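Local structure of 2,3-dehydroadipyl-CoA hydratase (Escherichia coli, 4FZW) at residues Ile50-Ile55 with Pro97-Val102; Asp118-Gly123 with Gly175-Val180; Ala109-Ala114 with Ala126-Pro131. The protein catalyses the reversible hydration of 2,3-dehydroadipyl-CoA to 3-hydroxyadipyl-CoA in the degradation of phenylacetate. All blocks are in the same frame, centred on the assembly; numbering follows the deposited sequence.

Overall arrangement
The three contacts follow one another outward from the middle of a crotonase-like domain. Contacts 1 and 2 share a sheet, strands 98-102 and 119-123 being neighbours in it, with centres about 12 Å apart. Asp118 OD2 ties them at one end, 2.6 Å from Leu98 N in a probable hydrogen bond. Contact 3 sets helix 109-116 against a smaller sheet, its centre about 12 Å from that of contact 2 and about 17 Å from that of contact 1. Phe128 there reaches the larger sheet, CZ lying 4.0 Å from Val120 CG1. A glycerol, probably from the crystallisation liquor, lies about 3 Å from the Glu112 side chain, a place consistent with the acyl-CoA pocket of crotonase-family enzymes.

Contact 1: Ile50-Ile55 with Pro97-Val102; sequences ISVCVI and PLIAAV
Leu98 lays its CD1 methyl over Cys53, 3.6 Å from Cys53 CB, with Cys53 SG nearly as close. With Leu98 CG anti to the backbone N (chi1 -172°) and chi2 at 57°, CD1 leans across to the neighbouring strand, where it also meets Ile55 CD1 at 3.9 Å. This face of the sheet lies against helix 31-46, whose Leu41 packs on Cys53 and Leu98 and whose Leu37 packs on Ile55. On the face bearing Val54 and Ile99, Ile99 CD1 reaches back to Val52 CG1 at 3.9 Å, and Met197 of helix 186-197 touches both residues. Farther along, Val54 CG1 approaches Ala101 CB at 4.2 Å.

Between the two layers the backbones form a parallel ladder. Cys53 N donates to Pro97 O (3.0 Å, 175° at the hydrogen) and Cys53 O accepts from Ile99 N, which approaches from above the carbonyl plane. Ile55 repeats the pattern, its N bonded to Ile99 O at 2.7 Å and its O to Ala101 N. The backbones of Val52 and Val54 bond instead to strand 15-20 or the residues just before it, making strand 52-56 an interior strand of the sheet. With the peptide N-H and C=O groups bonded between strands, the contact buries its backbone polarity by hydrogen bonding, while the side chains that meet across it are apolar.

Contact 2: Asp118-Gly123 with Gly175-Val180; sequences DVVVAG and GLVSDV
Val177 and Val120 cross at about a right angle, Val177 CG2 resting 3.8 Å from Val120 CG1. The other methyl, CG1, stands anti to the backbone N (chi1 162°) and touches both Val120 O and Ala122 CB, 3.8 Å from the latter. The same Val120 O accepts a nearly straight hydrogen bond from Ser178 N (3.0 Å, 179° at the hydrogen). Replacing Val177 with an alanine would probably leave gaps beside the Val120 and Ala122 methyls.

Two residues on, Ala122 N donates to Asp179 O at 2.8 Å, and Ala122 pairs with Val180 in a parallel bridge. Here the chain leaving helix 168-173 joins the six-stranded sheet of the crotonase-like fold as its last strand, 180-181, beside strand 119-123. Asp179 runs alongside Val121, pointing the same way, with Asp179 CB 3.9 Å from Val121 CG1.

The polar side chains of this loop are held by another subunit. Asp179 OD2 forms a salt bridge with Lys158 of the second subunit, and Ser154 OG of that subunit hydrogen-bonds both Ser178 OG and Val120 N. Within the chain, Ala171 of helix 168-173 packs behind Leu176 and Val177.

Contact 3: Ala109-Ala114 with Ala126-Pro131; sequences AGCELA and ARFGLP
Phe128 turns the edge of its ring to the helix: Cys111 SG lies near the ring plane, 4.3 Å from Phe128 CD2, and Ala114 CB, one helical turn on from Cys111, sits at the same edge, 4.3 Å from Phe128 CE2. The CB of Cys111 is directed toward the strand and comes 3.5 Å from Gly129 O.

On the other side of Cys111, Leu130 and Glu112 cross at about a right angle. The methyl Leu130 CD2 touches the aliphatic part of the glutamate, 3.7 Å from Glu112 CG, and is 4.3 Å from Cys111 CB. Glu112 CG stands anti to the carbonyl carbon (chi1 -75°) and the chain runs on extended, which brings the carboxylate alongside the leucine methyl, CD and OE2 both about as near as the stem. OE2 accepts hydrogen bonds from Ala141 N and Gly143 N, while OE1 has a weak hydrogen bond to glycerol. Two backbone donors thus fix one oxygen, with the Leu130 methyl beside it.

No hydrogen bond joins the two segments. The axes of residues 109-114 and 127-129 run at 99° and come within 7.7 Å. Strand 127-129 lies between strands 105-107 and 166-167 in the smaller sheet, and Leu130, just beyond it, also packs on Leu147 and Val160 of helix 146-162.

Contact 1: Ile50-Ile55 with Pro97-Val102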
loop_
_atom_site.group_PDB
_atom_site.type_symbol
_atom_site.label_atom_id
_atom_site.label_comp_id
_atom_site.label_asym_id
_atom_site.label_seq_id
_atom_site.Cartn_x
_atom_site.Cartn_y
_atom_site.Cartn_z
ATOM N N ILE B 50 -1.106 -29.064 -19.525
ATOM C CA ILE B 50 -1.715 -27.775 -19.863
ATOM C C ILE B 50 -0.829 -26.579 -19.499
ATOM O O ILE B 50 -0.201 -26.550 -18.429
ATOM C CB ILE B 50 -3.086 -27.588 -19.202
ATOM C CG1 ILE B 50 -4.020 -28.735 -19.585
ATOM C CG2 ILE B 50 -3.654 -26.225 -19.575
ATOM C CD1 ILE B 50 -5.383 -28.671 -18.948
ATOM N N SER B 51 -0.792 -25.598 -20.400
ATOM C CA SER B 51 0.038 -24.398 -20.254
ATOM C C SER B 51 -0.783 -23.099 -20.314
ATOM O O SER B 51 -0.459 -22.119 -19.647
ATOM C CB SER B 51 1.131 -24.367 -21.318
ATOM O OG SER B 51 2.035 -25.438 -21.135
ATOM N N VAL B 52 -1.851 -23.106 -21.110
ATOM C CA VAL B 52 -2.734 -21.945 -21.270
ATOM C C VAL B 52 -4.201 -22.390 -21.312
ATOM O O VAL B 52 -4.519 -23.505 -21.755
ATOM C CB VAL B 52 -2.435 -21.172 -22.584
ATOM C CG1 VAL B 52 -3.298 -19.919 -22.669
ATOM C CG2 VAL B 52 -0.943 -20.820 -22.692
ATOM N N CYS B 53 -5.088 -21.512 -20.852
ATOM C CA CYS B 53 -6.514 -21.698 -21.058
ATOM C C CYS B 53 -7.063 -20.563 -21.962
ATOM O O CYS B 53 -6.469 -19.476 -22.053
ATOM C CB CYS B 53 -7.250 -21.787 -19.718
ATOM S SG CYS B 53 -9.031 -22.137 -19.778
ATOM N N VAL B 54 -8.158 -20.857 -22.661
ATOM C CA VAL B 54 -8.897 -19.873 -23.426
ATOM C C VAL B 54 -10.332 -20.031 -22.948
ATOM O O VAL B 54 -10.804 -21.166 -22.777
ATOM C CB VAL B 54 -8.834 -20.159 -24.957
ATOM C CG1 VAL B 54 -9.851 -19.322 -25.730
ATOM C CG2 VAL B 54 -7.437 -19.948 -25.488
ATOM N N ILE B 55 -11.030 -18.914 -22.741
ATOM C CA ILE B 55 -12.428 -18.943 -22.292
ATOM C C ILE B 55 -13.319 -18.198 -23.293
ATOM O O ILE B 55 -13.077 -17.042 -23.614
ATOM C CB ILE B 55 -12.584 -18.324 -20.866
ATOM C CG1 ILE B 55 -11.978 -19.243 -19.799
ATOM C CG2 ILE B 55 -14.040 -18.054 -20.532
ATOM C CD1 ILE B 55 -12.330 -18.826 -18.331
ATOM N N PRO B 97 -1.616 -18.792 -17.681
ATOM C CA PRO B 97 -2.180 -17.774 -18.582
ATOM C C PRO B 97 -3.624 -18.063 -18.985
ATOM O O PRO B 97 -3.985 -19.190 -19.323
ATOM C CB PRO B 97 -1.255 -17.836 -19.791
ATOM C CG PRO B 97 0.089 -18.157 -19.147
ATOM C CD PRO B 97 -0.230 -19.142 -18.040
ATOM N N LEU B 98 -4.452 -17.030 -18.933
ATOM C CA LEU B 98 -5.876 -17.181 -19.146
ATOM C C LEU B 98 -6.327 -16.112 -20.125
ATOM O O LEU B 98 -6.257 -14.907 -19.843
ATOM C CB LEU B 98 -6.625 -17.058 -17.813
ATOM C CG LEU B 98 -8.122 -17.353 -17.734
ATOM C CD1 LEU B 98 -8.463 -18.748 -18.216
ATOM C CD2 LEU B 98 -8.595 -17.148 -16.306
ATOM N N ILE B 99 -6.781 -16.569 -21.285
ATOM C CA ILE B 99 -7.209 -15.680 -22.348
ATOM C C ILE B 99 -8.733 -15.754 -22.536
ATOM O O ILE B 99 -9.324 -16.846 -22.620
ATOM C CB ILE B 99 -6.443 -15.968 -23.669
ATOM C CG1 ILE B 99 -4.933 -15.747 -23.467
ATOM C CG2 ILE B 99 -6.946 -15.059 -24.776
ATOM C CD1 ILE B 99 -4.046 -16.489 -24.461
ATOM N N ALA B 100 -9.369 -14.588 -22.561
ATOM C CA ALA B 100 -10.792 -14.507 -22.828
ATOM C C ALA B 100 -10.961 -14.143 -24.295
ATOM O O ALA B 100 -10.484 -13.095 -24.724
ATOM C CB ALA B 100 -11.434 -13.450 -21.955
ATOM N N ALA B 101 -11.616 -15.009 -25.065
ATOM C CA ALA B 101 -11.960 -14.704 -26.452
ATOM C C ALA B 101 -13.404 -14.287 -26.479
ATOM O O ALA B 101 -14.296 -15.125 -26.362
ATOM C CB ALA B 101 -11.758 -15.921 -27.320
ATOM N N VAL B 102 -13.634 -12.989 -26.614
ATOM C CA VAL B 102 -14.984 -12.464 -26.486
ATOM C C VAL B 102 -15.616 -12.139 -27.840
ATOM O O VAL B 102 -15.096 -11.351 -28.611
ATOM C CB VAL B 102 -15.022 -11.228 -25.569
ATOM C CG1 VAL B 102 -16.471 -10.807 -25.257
ATOM C CG2 VAL B 102 -14.255 -11.492 -24.300
#

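Contact 2: Asp118-Gly123 with Gly175-Val180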
loop_
_atom_site.group_PDB
_atom_site.type_symbol
_atom_site.label_atom_id
_atom_site.label_comp_id
_atom_site.label_asym_id
_atom_site.label_seq_id
_atom_site.Cartn_x
_atom_site.Cartn_y
_atom_site.Cartn_z
ATOM N N ASP B 118 -6.222 -12.630 -18.178
ATOM C CA ASP B 118 -4.963 -11.907 -18.273
ATOM C C ASP B 118 -4.975 -11.064 -19.546
ATOM O O ASP B 118 -4.444 -9.944 -19.601
ATOM C CB ASP B 118 -3.792 -12.896 -18.286
ATOM C CG ASP B 118 -3.801 -13.837 -17.075
ATOM O OD1 ASP B 118 -3.812 -13.342 -15.920
ATOM O OD2 ASP B 118 -3.815 -15.071 -17.277
ATOM N N VAL B 119 -5.633 -11.606 -20.566
ATOM C CA VAL B 119 -5.663 -10.986 -21.877
ATOM C C VAL B 119 -7.046 -11.119 -22.486
ATOM O O VAL B 119 -7.694 -12.161 -22.380
ATOM C CB VAL B 119 -4.654 -11.662 -22.834
ATOM C CG1 VAL B 119 -4.581 -10.889 -24.146
ATOM C CG2 VAL B 119 -3.264 -11.801 -22.162
ATOM N N VAL B 120 -7.501 -10.064 -23.145
ATOM C CA VAL B 120 -8.746 -10.165 -23.899
ATOM C C VAL B 120 -8.542 -9.902 -25.375
ATOM O O VAL B 120 -8.020 -8.845 -25.756
ATOM C CB VAL B 120 -9.835 -9.218 -23.387
ATOM C CG1 VAL B 120 -11.188 -9.581 -24.033
ATOM C CG2 VAL B 120 -9.930 -9.277 -21.851
ATOM N N VAL B 121 -8.927 -10.885 -26.194
ATOM C CA VAL B 121 -9.071 -10.721 -27.646
ATOM C C VAL B 121 -10.557 -10.702 -27.972
ATOM O O VAL B 121 -11.303 -11.585 -27.528
ATOM C CB VAL B 121 -8.423 -11.879 -28.414
ATOM C CG1 VAL B 121 -6.991 -12.034 -27.994
ATOM C CG2 VAL B 121 -9.178 -13.176 -28.165
ATOM N N ALA B 122 -10.990 -9.695 -28.735
ATOM C CA ALA B 122 -12.419 -9.452 -28.955
ATOM C C ALA B 122 -12.826 -9.572 -30.422
ATOM O O ALA B 122 -11.991 -9.473 -31.325
ATOM C CB ALA B 122 -12.800 -8.085 -28.428
ATOM N N GLY B 123 -14.125 -9.760 -30.645
ATOM C CA GLY B 123 -14.690 -9.805 -31.975
ATOM C C GLY B 123 -15.097 -8.382 -32.345
ATOM O O GLY B 123 -15.356 -7.557 -31.448
ATOM N N GLY B 175 -7.832 0.237 -23.873
ATOM C CA GLY B 175 -6.945 -0.743 -23.272
ATOM C C GLY B 175 -7.621 -1.821 -22.437
ATOM O O GLY B 175 -6.964 -2.521 -21.673
ATOM N N LEU B 176 -8.937 -1.959 -22.579
ATOM C CA LEU B 176 -9.690 -3.056 -21.947
ATOM C C LEU B 176 -9.412 -4.356 -22.718
ATOM O O LEU B 176 -9.393 -5.446 -22.164
ATOM C CB LEU B 176 -11.211 -2.726 -21.901
ATOM C CG LEU B 176 -12.228 -3.555 -21.075
ATOM C CD1 LEU B 176 -13.624 -3.018 -21.252
ATOM C CD2 LEU B 176 -12.238 -5.035 -21.417
ATOM N N VAL B 177 -9.154 -4.210 -24.009
ATOM C CA VAL B 177 -8.939 -5.334 -24.924
ATOM C C VAL B 177 -7.640 -5.062 -25.669
ATOM O O VAL B 177 -7.242 -3.920 -25.818
ATOM C CB VAL B 177 -10.133 -5.438 -25.917
ATOM C CG1 VAL B 177 -9.783 -6.262 -27.129
ATOM C CG2 VAL B 177 -11.364 -5.991 -25.207
ATOM N N SER B 178 -6.961 -6.097 -26.130
ATOM C CA SER B 178 -5.694 -5.867 -26.809
ATOM C C SER B 178 -5.663 -6.457 -28.223
ATOM O O SER B 178 -4.601 -6.574 -28.834
ATOM C CB SER B 178 -4.500 -6.345 -25.952
ATOM O OG SER B 178 -4.590 -7.718 -25.605
ATOM N N ASP B 179 -6.837 -6.805 -28.740
ATOM C CA ASP B 179 -6.988 -7.361 -30.085
ATOM C C ASP B 179 -8.450 -7.320 -30.455
ATOM O O ASP B 179 -9.303 -7.702 -29.641
ATOM C CB ASP B 179 -6.511 -8.820 -30.166
ATOM C CG ASP B 179 -5.111 -8.952 -30.723
ATOM O OD1 ASP B 179 -4.768 -8.238 -31.696
ATOM O OD2 ASP B 179 -4.357 -9.785 -30.184
ATOM N N VAL B 180 -8.718 -6.852 -31.677
ATOM C CA VAL B 180 -10.054 -6.871 -32.258
ATOM C C VAL B 180 -10.013 -7.578 -33.627
ATOM O O VAL B 180 -9.300 -7.149 -34.539
ATOM C CB VAL B 180 -10.607 -5.450 -32.462
ATOM C CG1 VAL B 180 -11.937 -5.486 -33.271
ATOM C CG2 VAL B 180 -10.795 -4.754 -31.152
#

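Contact 3: Ala109-Ala114 with Ala126-Pro131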
loop_
_atom_site.group_PDB
_atom_site.type_symbol
_atom_site.label_atom_id
_atom_site.label_comp_id
_atom_site.label_asym_id
_atom_site.label_seq_id
_atom_site.Cartn_x
_atom_site.Cartn_y
_atom_site.Cartn_z
ATOM N N ALA B 109 -21.469 -9.810 -15.122
ATOM C CA ALA B 109 -20.528 -10.859 -14.727
ATOM C C ALA B 109 -19.661 -11.280 -15.917
ATOM O O ALA B 109 -18.489 -11.695 -15.746
ATOM C CB ALA B 109 -21.273 -12.049 -14.171
ATOM N N GLY B 110 -20.253 -11.193 -17.114
ATOM C CA GLY B 110 -19.536 -11.484 -18.332
ATOM C C GLY B 110 -18.360 -10.537 -18.552
ATOM O O GLY B 110 -17.256 -10.971 -18.896
ATOM N N CYS B 111 -18.585 -9.239 -18.373
ATOM C CA CYS B 111 -17.485 -8.307 -18.481
ATOM C C CYS B 111 -16.490 -8.602 -17.375
ATOM O O CYS B 111 -15.291 -8.681 -17.635
ATOM C CB CYS B 111 -17.968 -6.871 -18.383
ATOM S SG CYS B 111 -16.651 -5.664 -18.588
ATOM N N GLU B 112 -17.000 -8.772 -16.146
ATOM C CA GLU B 112 -16.169 -9.075 -14.970
ATOM C C GLU B 112 -15.318 -10.306 -15.163
ATOM O O GLU B 112 -14.146 -10.294 -14.824
ATOM C CB GLU B 112 -17.015 -9.181 -13.690
ATOM C CG GLU B 112 -17.443 -7.815 -13.224
ATOM C CD GLU B 112 -18.506 -7.838 -12.184
ATOM O OE1 GLU B 112 -19.327 -8.783 -12.170
ATOM O OE2 GLU B 112 -18.520 -6.886 -11.373
ATOM N N LEU B 113 -15.909 -11.354 -15.734
ATOM C CA LEU B 113 -15.151 -12.548 -16.109
ATOM C C LEU B 113 -13.977 -12.182 -17.004
ATOM O O LEU B 113 -12.839 -12.502 -16.697
ATOM C CB LEU B 113 -16.055 -13.572 -16.796
ATOM C CG LEU B 113 -15.418 -14.898 -17.238
ATOM C CD1 LEU B 113 -14.771 -15.617 -16.012
ATOM C CD2 LEU B 113 -16.418 -15.823 -17.958
ATOM N N ALA B 114 -14.257 -11.481 -18.100
ATOM C CA ALA B 114 -13.221 -11.099 -19.068
ATOM C C ALA B 114 -12.096 -10.235 -18.454
ATOM O O ALA B 114 -10.913 -10.501 -18.656
ATOM C CB ALA B 114 -13.860 -10.420 -20.269
ATOM N N ALA B 126 -18.193 -7.307 -30.571
ATOM C CA ALA B 126 -18.254 -7.525 -29.111
ATOM C C ALA B 126 -18.659 -6.254 -28.361
ATOM O O ALA B 126 -18.370 -5.139 -28.811
ATOM C CB ALA B 126 -16.921 -8.046 -28.587
ATOM N N ARG B 127 -19.345 -6.428 -27.236
ATOM C CA ARG B 127 -19.702 -5.300 -26.370
ATOM C C ARG B 127 -19.270 -5.558 -24.917
ATOM O O ARG B 127 -19.238 -6.695 -24.448
ATOM C CB ARG B 127 -21.203 -5.002 -26.434
ATOM C CG ARG B 127 -21.815 -5.123 -27.825
ATOM C CD ARG B 127 -21.786 -3.819 -28.593
ATOM N NE ARG B 127 -22.492 -2.751 -27.892
ATOM C CZ ARG B 127 -22.587 -1.501 -28.335
ATOM N NH1 ARG B 127 -22.023 -1.166 -29.489
ATOM N NH2 ARG B 127 -23.239 -0.589 -27.625
ATOM N N PHE B 128 -18.915 -4.489 -24.225
ATOM C CA PHE B 128 -18.422 -4.585 -22.870
ATOM C C PHE B 128 -19.149 -3.552 -22.054
ATOM O O PHE B 128 -19.142 -2.376 -22.405
ATOM C CB PHE B 128 -16.924 -4.289 -22.805
ATOM C CG PHE B 128 -16.055 -5.352 -23.427
ATOM C CD1 PHE B 128 -15.538 -5.175 -24.706
ATOM C CD2 PHE B 128 -15.717 -6.513 -22.718
ATOM C CE1 PHE B 128 -14.724 -6.147 -25.286
ATOM C CE2 PHE B 128 -14.911 -7.486 -23.286
ATOM C CZ PHE B 128 -14.420 -7.311 -24.578
ATOM N N GLY B 129 -19.756 -3.983 -20.951
ATOM C CA GLY B 129 -20.444 -3.066 -20.064
ATOM C C GLY B 129 -20.821 -3.670 -18.722
ATOM O O GLY B 129 -20.844 -4.889 -18.543
ATOM N N LEU B 130 -21.141 -2.796 -17.780
ATOM C CA LEU B 130 -21.533 -3.196 -16.436
ATOM C C LEU B 130 -22.875 -2.545 -16.069
ATOM O O LEU B 130 -22.913 -1.538 -15.362
ATOM C CB LEU B 130 -20.430 -2.797 -15.437
ATOM C CG LEU B 130 -19.089 -3.542 -15.561
ATOM C CD1 LEU B 130 -17.934 -2.662 -15.121
ATOM C CD2 LEU B 130 -19.071 -4.886 -14.772
ATOM N N PRO B 131 -23.991 -3.131 -16.539
ATOM C CA PRO B 131 -25.294 -2.494 -16.315
ATOM C C PRO B 131 -25.889 -2.820 -14.944
ATOM O O PRO B 131 -27.105 -2.732 -14.788
ATOM C CB PRO B 131 -26.165 -3.121 -17.397
ATOM C CG PRO B 131 -25.640 -4.484 -17.517
ATOM C CD PRO B 131 -24.140 -4.417 -17.243
#